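PDB 3M7N: probable exosome complex exonuclease 2 from Archaeoglobus fulgidus, which is an RNase PH-family subunit of the archaeal exosome, an RNA-degrading complex, probably non-catalytic and contributing to the structure of the Rrp41 active site. Local coordinates for residues Ser16-Asn21 with Arg27-Phe32; Ser122-Glu127 with Glu174-Pro179; Ala155-Leu160 with Glu254-Ile259; Asp220-Met225 with Val244-Ala249. One frame throughout, in Å; residues are numbered along the deposited sequence.

Contact 1 comes first along the chain, tying the end of helix 4-19 to the loop before strand 35-39. Contact 2 lies on the other side of the chain's centre, its centre about 46 Å away. Contacts 2 and 3 interleave in sequence and meet where Leu-178 packs on Leu-160, both beside strand 56-67 of the mixed five-stranded sheet. Contact 3 sets helix 148-161 against the C-terminal tail; both segments of contact 4 fall between its two, their centres about 16 Å apart. Contact 4 sets helix 235-253 against strand 222-228, and this strand-helix unit carries its sheet into the neighbouring exonuclease 1 subunit. Contacts 1 and 4 touch through Asp-30 and Phe-32.

Contact 1: residues Ser16-Asn21 with Arg27-Phe32; sequences SKLRDN and RGFDEF
Phe-29 reaches across to the last turn of helix 4-19, where Leu-18 comes nearest its CE2 and Asn-21 nearest its CE1, with CZ between them. CD2 of Leu-18 lies 3.8 Å from CE2 of Phe-29, at a slant to the ring. Asn-21 approaches obliquely on the CE1 side: its OD1 is 3.5 Å from CE1 of Phe-29, and the amide plane is turned 28° from the ring plane. The backbone carbonyl carbon of Asn-21 sits at the ring edge, in its plane. With CG opposite the carbonyl carbon (chi1 -70°), the phenyl group of Phe-29 is directed at the helix end. Asn-21, with positive phi, is the C-prime residue of a Schellman motif (Glu-22 N to Lys-17 O, Asn-21 N to Leu-18 O), so the ring packs on the helix terminator itself. Within the loop, Arg-27 NE and NH1 both hold Glu-31 O. Phe-29 also touches Leu-197. Without the ring, as with an alanine here, Leu-18 CD2 and the Asn-21 carbonyl would probably lose their cover and a gap would open at the helix end. No hydrogen bond joins the two segments: cohesion is van der Waals contact, with the Asn-21 carbonyls near aromatic C-H positions.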
# COMPACT_ATOMS: atom_id res chain seq x y z
N SER H 16 -30.22 -20.44 -16.34
CA SER H 16 -30.99 -21.42 -17.09
C SER H 16 -32.19 -21.89 -16.25
O SER H 16 -33.33 -21.90 -16.71
CB SER H 16 -30.08 -22.58 -17.50
OG SER H 16 -30.82 -23.73 -17.87
N LYS H 17 -31.93 -22.22 -14.99
CA LYS H 17 -32.99 -22.61 -14.09
C LYS H 17 -34.02 -21.50 -13.88
O LYS H 17 -35.23 -21.77 -13.84
CB LYS H 17 -32.39 -23.05 -12.76
CG LYS H 17 -31.49 -24.27 -12.88
CD LYS H 17 -32.25 -25.52 -13.26
CE LYS H 17 -33.26 -25.86 -12.14
NZ LYS H 17 -33.80 -27.27 -12.21
N LEU H 18 -33.54 -20.27 -13.76
CA LEU H 18 -34.40 -19.12 -13.53
C LEU H 18 -35.37 -18.93 -14.70
O LEU H 18 -36.51 -18.50 -14.52
CB LEU H 18 -33.57 -17.86 -13.39
CG LEU H 18 -33.90 -16.85 -12.29
CD1 LEU H 18 -33.40 -15.46 -12.68
CD2 LEU H 18 -35.37 -16.82 -12.01
N ARG H 19 -34.89 -19.23 -15.90
CA ARG H 19 -35.69 -19.12 -17.11
C ARG H 19 -36.84 -20.10 -17.07
O ARG H 19 -37.88 -19.87 -17.68
CB ARG H 19 -34.82 -19.36 -18.36
CG ARG H 19 -34.07 -18.12 -18.85
CD ARG H 19 -33.59 -18.25 -20.29
NE ARG H 19 -32.68 -19.39 -20.44
CZ ARG H 19 -31.37 -19.33 -20.18
NH1 ARG H 19 -30.82 -18.19 -19.77
NH2 ARG H 19 -30.62 -20.41 -20.33
N ASP H 20 -36.65 -21.21 -16.36
CA ASP H 20 -37.70 -22.20 -16.20
C ASP H 20 -38.32 -22.07 -14.82
O ASP H 20 -38.74 -23.05 -14.24
CB ASP H 20 -37.12 -23.60 -16.36
CG ASP H 20 -38.19 -24.68 -16.46
OD1 ASP H 20 -39.29 -24.42 -17.01
OD2 ASP H 20 -37.93 -25.82 -16.00
N ASN H 21 -38.33 -20.84 -14.29
CA ASN H 21 -39.00 -20.55 -13.01
C ASN H 21 -38.61 -21.42 -11.80
O ASN H 21 -39.46 -21.74 -10.94
CB ASN H 21 -40.52 -20.61 -13.22
CG ASN H 21 -41.28 -20.09 -12.03
OD1 ASN H 21 -41.05 -18.96 -11.58
ND2 ASN H 21 -42.20 -20.91 -11.50
N ARG H 27 -35.79 -24.36 -3.81
CA ARG H 27 -36.49 -23.44 -2.92
C ARG H 27 -37.49 -22.60 -3.70
O ARG H 27 -37.35 -22.41 -4.90
CB ARG H 27 -35.49 -22.51 -2.19
CG ARG H 27 -34.82 -23.08 -0.93
CD ARG H 27 -33.37 -22.52 -0.78
NE ARG H 27 -33.41 -21.15 -0.33
CZ ARG H 27 -32.50 -20.21 -0.56
NH1 ARG H 27 -32.72 -19.00 -0.07
NH2 ARG H 27 -31.39 -20.45 -1.26
N GLY H 28 -38.50 -22.08 -3.01
CA GLY H 28 -39.33 -21.05 -3.61
C GLY H 28 -38.57 -19.74 -3.63
O GLY H 28 -37.52 -19.60 -3.01
N PHE H 29 -39.10 -18.76 -4.34
CA PHE H 29 -38.40 -17.50 -4.51
C PHE H 29 -38.47 -16.60 -3.30
O PHE H 29 -37.82 -15.55 -3.27
CB PHE H 29 -38.88 -16.78 -5.76
CG PHE H 29 -38.46 -17.45 -7.01
CD1 PHE H 29 -39.30 -18.35 -7.65
CD2 PHE H 29 -37.20 -17.23 -7.54
CE1 PHE H 29 -38.90 -19.01 -8.79
CE2 PHE H 29 -36.80 -17.88 -8.69
CZ PHE H 29 -37.65 -18.77 -9.32
N ASP H 30 -39.24 -17.01 -2.31
CA ASP H 30 -39.39 -16.24 -1.09
C ASP H 30 -39.03 -17.09 0.12
O ASP H 30 -39.40 -16.77 1.26
CB ASP H 30 -40.81 -15.72 -0.98
CG ASP H 30 -41.84 -16.84 -0.97
OD1 ASP H 30 -41.51 -17.98 -1.35
OD2 ASP H 30 -42.98 -16.57 -0.53
N GLU H 31 -38.26 -18.16 -0.13
CA GLU H 31 -37.93 -19.15 0.90
C GLU H 31 -36.47 -19.11 1.42
O GLU H 31 -35.53 -19.34 0.67
CB GLU H 31 -38.25 -20.56 0.37
CG GLU H 31 -37.94 -21.66 1.35
CD GLU H 31 -38.23 -23.04 0.78
OE1 GLU H 31 -38.69 -23.13 -0.37
OE2 GLU H 31 -37.96 -24.04 1.50
N PHE H 32 -36.30 -18.85 2.71
CA PHE H 32 -34.99 -18.94 3.38
C PHE H 32 -34.52 -20.39 3.51
O PHE H 32 -35.33 -21.31 3.59
CB PHE H 32 -35.05 -18.31 4.77
CG PHE H 32 -34.68 -16.85 4.79
CD1 PHE H 32 -35.57 -15.90 4.29
CD2 PHE H 32 -33.45 -16.43 5.31
CE1 PHE H 32 -35.23 -14.54 4.30
CE2 PHE H 32 -33.10 -15.08 5.32
CZ PHE H 32 -34.01 -14.13 4.82

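Contact 2: residues Ser122-Glu127 with Glu174-Pro179; sequences SKLVIE and EDYLLP
This is a small, mainly apolar contact between the loop that precedes strand 131-141 and the chain around the short strand 176-177, brought together from positions 47 residues apart. Leu-124 and Leu-178 form its centre. Their side chains cross at about a right angle, with Leu-124 CD2 and Leu-178 CD1 4.0 Å apart, so one methyl of each leucine does the touching. The two arrive there by different rotations: Leu-124 places CG opposite its carbonyl carbon (chi1 -70°), whereas Leu-178 swings CG opposite its backbone N (chi1 -171°). Both residues also rest on Met-64 of strand 56-67, and Leu-124 further packs on Trp-133, which places the pair beside the mixed sheet.

Tyr-176 comes in with its hydroxyl end leading. Its OH lies 4.1 Å from CD2 of Leu-124 and equally 4.1 Å from the backbone O of Lys-123, a separation too long for a hydrogen bond between those oxygens. The ring is carried toward the loop, while the backbone of the same residue pairs with Val-165. Lys-123 and Pro-179 cover one another more loosely, at the exposed side of the contact.

Across the two segments there is neither a hydrogen bond nor a salt bridge. The association therefore rests on leucine methyl packing and on the reach of the tyrosine, while polar bonding is found elsewhere: backbone hydrogen bonds join Leu-124 to Trp-133 and Leu-178 to Thr-163.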
# COMPACT_ATOMS: atom_id res chain seq x y z
N SER H 122 -30.49 4.79 26.88
CA SER H 122 -30.56 5.70 28.02
C SER H 122 -30.51 4.93 29.33
O SER H 122 -30.13 5.47 30.36
CB SER H 122 -31.82 6.57 27.93
OG SER H 122 -32.98 5.77 27.83
N LYS H 123 -30.90 3.66 29.28
CA LYS H 123 -30.80 2.78 30.44
C LYS H 123 -29.38 2.24 30.64
O LYS H 123 -29.14 1.41 31.52
CB LYS H 123 -31.77 1.61 30.31
CG LYS H 123 -33.17 1.90 30.81
CD LYS H 123 -34.13 0.80 30.40
CE LYS H 123 -35.43 0.84 31.19
NZ LYS H 123 -35.29 0.21 32.54
N LEU H 124 -28.45 2.71 29.81
CA LEU H 124 -27.06 2.26 29.89
C LEU H 124 -26.16 3.39 30.36
O LEU H 124 -24.95 3.38 30.12
CB LEU H 124 -26.57 1.73 28.54
CG LEU H 124 -27.20 0.40 28.14
CD1 LEU H 124 -26.86 0.06 26.71
CD2 LEU H 124 -26.73 -0.69 29.08
N VAL H 125 -26.78 4.36 31.03
CA VAL H 125 -26.06 5.48 31.60
C VAL H 125 -25.64 5.13 33.02
O VAL H 125 -26.37 4.45 33.75
CB VAL H 125 -26.92 6.75 31.60
CG1 VAL H 125 -26.16 7.91 32.23
CG2 VAL H 125 -27.33 7.10 30.18
N ILE H 126 -24.46 5.57 33.40
CA ILE H 126 -23.93 5.27 34.72
C ILE H 126 -23.75 6.58 35.48
O ILE H 126 -23.92 6.65 36.70
CB ILE H 126 -22.60 4.50 34.62
CG1 ILE H 126 -22.83 3.15 33.95
CG2 ILE H 126 -21.97 4.31 35.98
CD1 ILE H 126 -21.57 2.37 33.67
N GLU H 127 -23.43 7.63 34.74
CA GLU H 127 -23.14 8.92 35.31
C GLU H 127 -23.17 9.92 34.16
O GLU H 127 -22.20 10.01 33.40
CB GLU H 127 -21.75 8.88 35.94
CG GLU H 127 -21.42 10.05 36.87
CD GLU H 127 -19.97 10.00 37.36
OE1 GLU H 127 -19.54 10.99 38.00
OE2 GLU H 127 -19.27 8.98 37.11
N GLU H 174 -24.95 -5.71 40.92
CA GLU H 174 -25.33 -6.99 40.35
C GLU H 174 -25.23 -6.91 38.83
O GLU H 174 -25.44 -5.86 38.23
CB GLU H 174 -26.79 -7.32 40.71
CG GLU H 174 -27.07 -7.52 42.19
CD GLU H 174 -26.74 -8.92 42.66
OE1 GLU H 174 -26.92 -9.87 41.87
OE2 GLU H 174 -26.29 -9.07 43.82
N ASP H 175 -24.90 -8.04 38.22
CA ASP H 175 -25.00 -8.18 36.78
C ASP H 175 -26.49 -8.19 36.43
O ASP H 175 -27.33 -8.53 37.27
CB ASP H 175 -24.37 -9.50 36.33
CG ASP H 175 -22.83 -9.49 36.39
OD1 ASP H 175 -22.20 -8.44 36.64
OD2 ASP H 175 -22.25 -10.57 36.15
N TYR H 176 -26.83 -7.83 35.19
CA TYR H 176 -28.19 -8.01 34.70
C TYR H 176 -28.23 -8.23 33.19
O TYR H 176 -27.35 -7.77 32.46
CB TYR H 176 -29.08 -6.81 35.06
CG TYR H 176 -28.59 -5.50 34.50
CD1 TYR H 176 -27.59 -4.79 35.15
CD2 TYR H 176 -29.11 -4.98 33.33
CE1 TYR H 176 -27.13 -3.59 34.65
CE2 TYR H 176 -28.66 -3.76 32.82
CZ TYR H 176 -27.66 -3.08 33.49
OH TYR H 176 -27.19 -1.89 33.02
N LEU H 177 -29.27 -8.92 32.74
CA LEU H 177 -29.56 -9.06 31.32
C LEU H 177 -29.76 -7.70 30.66
O LEU H 177 -30.47 -6.84 31.17
CB LEU H 177 -30.81 -9.91 31.13
CG LEU H 177 -30.76 -11.26 31.84
CD1 LEU H 177 -31.88 -12.17 31.34
CD2 LEU H 177 -29.39 -11.92 31.63
N LEU H 178 -29.10 -7.51 29.51
CA LEU H 178 -29.30 -6.31 28.71
C LEU H 178 -30.77 -6.20 28.33
O LEU H 178 -31.37 -7.15 27.85
CB LEU H 178 -28.45 -6.38 27.45
CG LEU H 178 -28.29 -5.18 26.51
CD1 LEU H 178 -27.31 -4.16 27.08
CD2 LEU H 178 -27.81 -5.67 25.15
N PRO H 179 -31.36 -5.03 28.56
CA PRO H 179 -32.76 -4.84 28.14
C PRO H 179 -32.86 -4.74 26.62
O PRO H 179 -32.41 -3.76 26.04
CB PRO H 179 -33.16 -3.51 28.80
CG PRO H 179 -32.05 -3.17 29.78
CD PRO H 179 -30.81 -3.84 29.23

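Contact 3: residues Ala155-Leu160 with Glu254-Ile259; sequences AAIAAL and EKFKEI
Helix 148-161, which lies against the mixed five-stranded sheet, receives the C-terminal tail of the chain on its flank, and Phe-256 is the residue that makes the connection. The tail leaves helix 235-253 and carries on with helical backbone angles through 254-256 but without the regular bonds. The nearest CA atoms across the two segments are those of Ala-158 and Phe-256, 7.8 Å apart.

The phenylalanine ring enters with its CE1 and CZ corner first. CG2 of Ile-157 lies 3.6 Å from CZ of Phe-256 and nearly as close to CE1, meeting the ring obliquely. CB of Ala-158 completes the grip at 3.8 Å from CE1 of Phe-256, also at a slant. In the plane of the ring, at its edge, stands the backbone N of Ala-158. Ile-157 offers the short branch: CG1 runs opposite the backbone N (chi1 -171°), which takes the longer arm away from the tail and leaves CG2 facing the ring.

The small side chain at Ala-158 lets the ring come close to the helix. Ile-37 of strand 35-39 touches both Ala-158 and Phe-256, while Leu-183 packs on Ile-157 and on Phe-256, so the ring is lodged among the helix, that strand and the loop that leads to strand 185-192. Beyond it, Glu-258 and Ile-259 are poorly ordered. The contact belongs to the RNase PH fold, here with the tail after helix 235-253 packing its phenylalanine on helix 148-161 beside the N-terminal mixed sheet.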
# COMPACT_ATOMS: atom_id res chain seq x y z
N ALA H 155 -27.59 -13.11 13.95
CA ALA H 155 -26.65 -13.46 15.02
C ALA H 155 -26.43 -12.27 15.94
O ALA H 155 -26.40 -12.43 17.16
CB ALA H 155 -25.31 -13.98 14.45
N ALA H 156 -26.32 -11.08 15.36
CA ALA H 156 -26.17 -9.89 16.18
C ALA H 156 -27.33 -9.68 17.18
O ALA H 156 -27.08 -9.45 18.37
CB ALA H 156 -25.94 -8.66 15.32
N ILE H 157 -28.58 -9.78 16.73
CA ILE H 157 -29.69 -9.57 17.66
C ILE H 157 -29.84 -10.74 18.66
O ILE H 157 -30.15 -10.55 19.83
CB ILE H 157 -31.04 -9.26 16.95
CG1 ILE H 157 -32.10 -8.85 17.98
CG2 ILE H 157 -31.54 -10.43 16.13
CD1 ILE H 157 -31.90 -7.44 18.55
N ALA H 158 -29.60 -11.96 18.20
CA ALA H 158 -29.59 -13.09 19.12
C ALA H 158 -28.54 -12.88 20.23
O ALA H 158 -28.80 -13.13 21.41
CB ALA H 158 -29.33 -14.39 18.37
N ALA H 159 -27.37 -12.39 19.84
CA ALA H 159 -26.31 -12.13 20.80
C ALA H 159 -26.72 -11.05 21.79
O ALA H 159 -26.45 -11.17 22.99
CB ALA H 159 -25.03 -11.72 20.10
N LEU H 160 -27.34 -9.98 21.29
CA LEU H 160 -27.79 -8.91 22.15
C LEU H 160 -28.84 -9.42 23.14
O LEU H 160 -28.80 -9.08 24.32
CB LEU H 160 -28.32 -7.74 21.32
CG LEU H 160 -27.20 -6.93 20.66
CD1 LEU H 160 -27.76 -5.98 19.60
CD2 LEU H 160 -26.36 -6.19 21.73
N GLU H 254 -40.12 -15.45 14.16
CA GLU H 254 -40.76 -16.45 14.99
C GLU H 254 -39.84 -17.63 15.35
O GLU H 254 -40.20 -18.49 16.14
CB GLU H 254 -42.10 -16.88 14.37
CG GLU H 254 -42.28 -18.36 14.09
CD GLU H 254 -43.57 -18.64 13.31
OE1 GLU H 254 -44.17 -17.66 12.79
OE2 GLU H 254 -43.98 -19.82 13.22
N LYS H 255 -38.64 -17.63 14.78
CA LYS H 255 -37.64 -18.62 15.15
C LYS H 255 -36.96 -18.23 16.47
O LYS H 255 -36.33 -19.06 17.12
CB LYS H 255 -36.62 -18.83 14.02
CG LYS H 255 -37.20 -19.52 12.78
CD LYS H 255 -36.13 -20.02 11.83
CE LYS H 255 -36.71 -21.05 10.82
NZ LYS H 255 -35.65 -21.92 10.10
N PHE H 256 -37.09 -16.98 16.87
CA PHE H 256 -36.50 -16.52 18.12
C PHE H 256 -37.31 -16.94 19.35
O PHE H 256 -36.87 -16.74 20.48
CB PHE H 256 -36.28 -15.00 18.11
CG PHE H 256 -35.11 -14.56 17.27
CD1 PHE H 256 -33.94 -14.12 17.86
CD2 PHE H 256 -35.18 -14.61 15.89
CE1 PHE H 256 -32.85 -13.72 17.09
CE2 PHE H 256 -34.10 -14.21 15.12
CZ PHE H 256 -32.93 -13.77 15.72
N LYS H 257 -38.48 -17.52 19.12
CA LYS H 257 -39.29 -18.04 20.22
C LYS H 257 -38.61 -19.29 20.78
O LYS H 257 -39.27 -20.19 21.30
CB LYS H 257 -40.69 -18.39 19.71
CG LYS H 257 -41.79 -18.34 20.76
CD LYS H 257 -42.68 -17.11 20.57
CE LYS H 257 -43.82 -17.08 21.59
NZ LYS H 257 -44.80 -15.97 21.33
N GLU H 258 -37.29 -19.33 20.67
CA GLU H 258 -36.48 -20.50 21.06
C GLU H 258 -36.73 -21.68 20.13
O GLU H 258 -35.90 -22.59 20.03
CB GLU H 258 -36.71 -20.88 22.53
CG GLU H 258 -36.19 -19.83 23.51
CD GLU H 258 -34.85 -19.26 23.08
OE1 GLU H 258 -33.90 -20.04 22.85
OE2 GLU H 258 -34.74 -18.01 22.97
N ILE H 259 -37.87 -21.65 19.44
CA ILE H 259 -38.22 -22.62 18.40
C ILE H 259 -37.04 -23.06 17.54
O ILE H 259 -36.49 -22.27 16.76
CB ILE H 259 -39.29 -22.03 17.45
CG1 ILE H 259 -40.61 -21.80 18.20
CG2 ILE H 259 -39.48 -22.93 16.23
CD1 ILE H 259 -41.72 -21.22 17.32
OXT ILE H 259 -36.60 -24.22 17.58

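Contact 4: residues Asp220-Met225 with Val244-Ala249; sequences DNVVAM and VSINCA
Across segments 220-225 and 244-249 the nearest CA atoms are those of Asp-220 and Ile-246, 6.2 Å apart, just before strand 222-228 begins. Ile-246 points at the strand and divides its two branches between two residues. Its CG2 methyl lies against the carboxylate stem, 3.6 Å from CB of Asp-220 and equally near CG. The other branch runs extended (chi2 176°), bringing CD1 of Ile-246 to 4.4 Å from CG2 of Val-222, a looser touch.

The polar end of Asp-220 is turned to other work. OD1 accepts from a water at 3.1 Å, and the same water donates to the backbone O of Ile-246 at 2.6 Å, making a bridge between turn and helix. OD2 of Asp-220 is claimed by a salt bridge to Arg-250, one turn farther along the same helix.

On the strand's outer edge, Val-222, Ala-224 and Met-225 pair antiparallel with a strand of the exonuclease 1 subunit, so the sheet continues through the interface, and Ile-246 packs on Arg-212 of that subunit. Within the chain, Val-223 and Ala-224 form a classic beta bulge opposite Thr-215.

No direct hydrogen bond links the two segments, which meet through methyl packing and one bridging water. That water and Arg-250, which lies outside both segments, would probably fix the rotation of the Asp-220 carboxylate, with the arginine balancing its charge.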
# COMPACT_ATOMS: atom_id res chain seq x y z
N ASP H 220 -43.57 -4.84 12.14
CA ASP H 220 -43.51 -4.81 10.67
C ASP H 220 -43.24 -3.42 10.07
O ASP H 220 -43.42 -3.22 8.88
CB ASP H 220 -44.78 -5.39 10.04
CG ASP H 220 -44.97 -6.88 10.32
OD1 ASP H 220 -44.10 -7.52 10.95
OD2 ASP H 220 -46.00 -7.43 9.88
N ASN H 221 -42.82 -2.47 10.89
CA ASN H 221 -42.30 -1.24 10.32
C ASN H 221 -40.97 -1.51 9.66
O ASN H 221 -40.16 -2.30 10.18
CB ASN H 221 -42.10 -0.18 11.39
CG ASN H 221 -43.39 0.18 12.06
OD1 ASN H 221 -43.46 0.26 13.28
ND2 ASN H 221 -44.44 0.36 11.27
N VAL H 222 -40.77 -0.89 8.51
CA VAL H 222 -39.49 -0.95 7.85
C VAL H 222 -38.58 0.01 8.61
O VAL H 222 -38.96 1.14 8.91
CB VAL H 222 -39.59 -0.55 6.38
CG1 VAL H 222 -38.21 -0.57 5.73
CG2 VAL H 222 -40.54 -1.50 5.63
N VAL H 223 -37.37 -0.46 8.92
CA VAL H 223 -36.48 0.25 9.83
C VAL H 223 -35.13 0.54 9.15
O VAL H 223 -34.40 1.46 9.53
CB VAL H 223 -36.36 -0.57 11.16
CG1 VAL H 223 -34.94 -0.87 11.54
CG2 VAL H 223 -37.13 0.13 12.31
N ALA H 224 -34.82 -0.21 8.10
CA ALA H 224 -33.63 0.05 7.30
C ALA H 224 -33.82 -0.58 5.95
O ALA H 224 -34.47 -1.61 5.83
CB ALA H 224 -32.40 -0.54 7.98
N MET H 225 -33.29 0.05 4.91
CA MET H 225 -33.27 -0.60 3.61
C MET H 225 -31.99 -0.21 2.90
O MET H 225 -31.45 0.88 3.11
CB MET H 225 -34.47 -0.22 2.75
CG MET H 225 -35.85 -0.49 3.34
SD MET H 225 -37.17 0.27 2.35
CE MET H 225 -37.12 -0.85 1.00
N VAL H 244 -43.29 -9.17 0.27
CA VAL H 244 -42.69 -10.47 0.49
C VAL H 244 -41.70 -10.42 1.66
O VAL H 244 -41.70 -11.32 2.51
CB VAL H 244 -42.01 -10.98 -0.81
CG1 VAL H 244 -41.00 -12.08 -0.51
CG2 VAL H 244 -43.06 -11.45 -1.81
N SER H 245 -40.91 -9.34 1.74
CA SER H 245 -39.84 -9.21 2.73
C SER H 245 -40.35 -9.01 4.15
O SER H 245 -39.86 -9.63 5.09
CB SER H 245 -38.87 -8.07 2.38
OG SER H 245 -38.23 -8.30 1.14
N ILE H 246 -41.31 -8.12 4.30
CA ILE H 246 -41.93 -7.91 5.59
C ILE H 246 -42.44 -9.26 6.09
O ILE H 246 -42.20 -9.64 7.22
CB ILE H 246 -43.09 -6.89 5.52
CG1 ILE H 246 -42.56 -5.52 5.04
CG2 ILE H 246 -43.80 -6.78 6.87
CD1 ILE H 246 -43.64 -4.46 4.85
N ASN H 247 -43.12 -9.99 5.21
CA ASN H 247 -43.62 -11.31 5.55
C ASN H 247 -42.50 -12.27 5.97
O ASN H 247 -42.54 -12.82 7.07
CB ASN H 247 -44.45 -11.89 4.39
CG ASN H 247 -45.36 -13.03 4.83
OD1 ASN H 247 -46.47 -12.80 5.32
ND2 ASN H 247 -44.90 -14.26 4.66
N CYS H 248 -41.50 -12.47 5.10
CA CYS H 248 -40.32 -13.31 5.42
C CYS H 248 -39.68 -12.97 6.75
O CYS H 248 -39.28 -13.86 7.50
CB CYS H 248 -39.24 -13.18 4.34
SG CYS H 248 -39.61 -13.98 2.79
N ALA H 249 -39.54 -11.68 7.02
CA ALA H 249 -38.97 -11.18 8.27
C ALA H 249 -39.78 -11.65 9.48
O ALA H 249 -39.23 -11.99 10.53
CB ALA H 249 -38.90 -9.63 8.23
O HOH W 1 -41.54 -8.13 9.29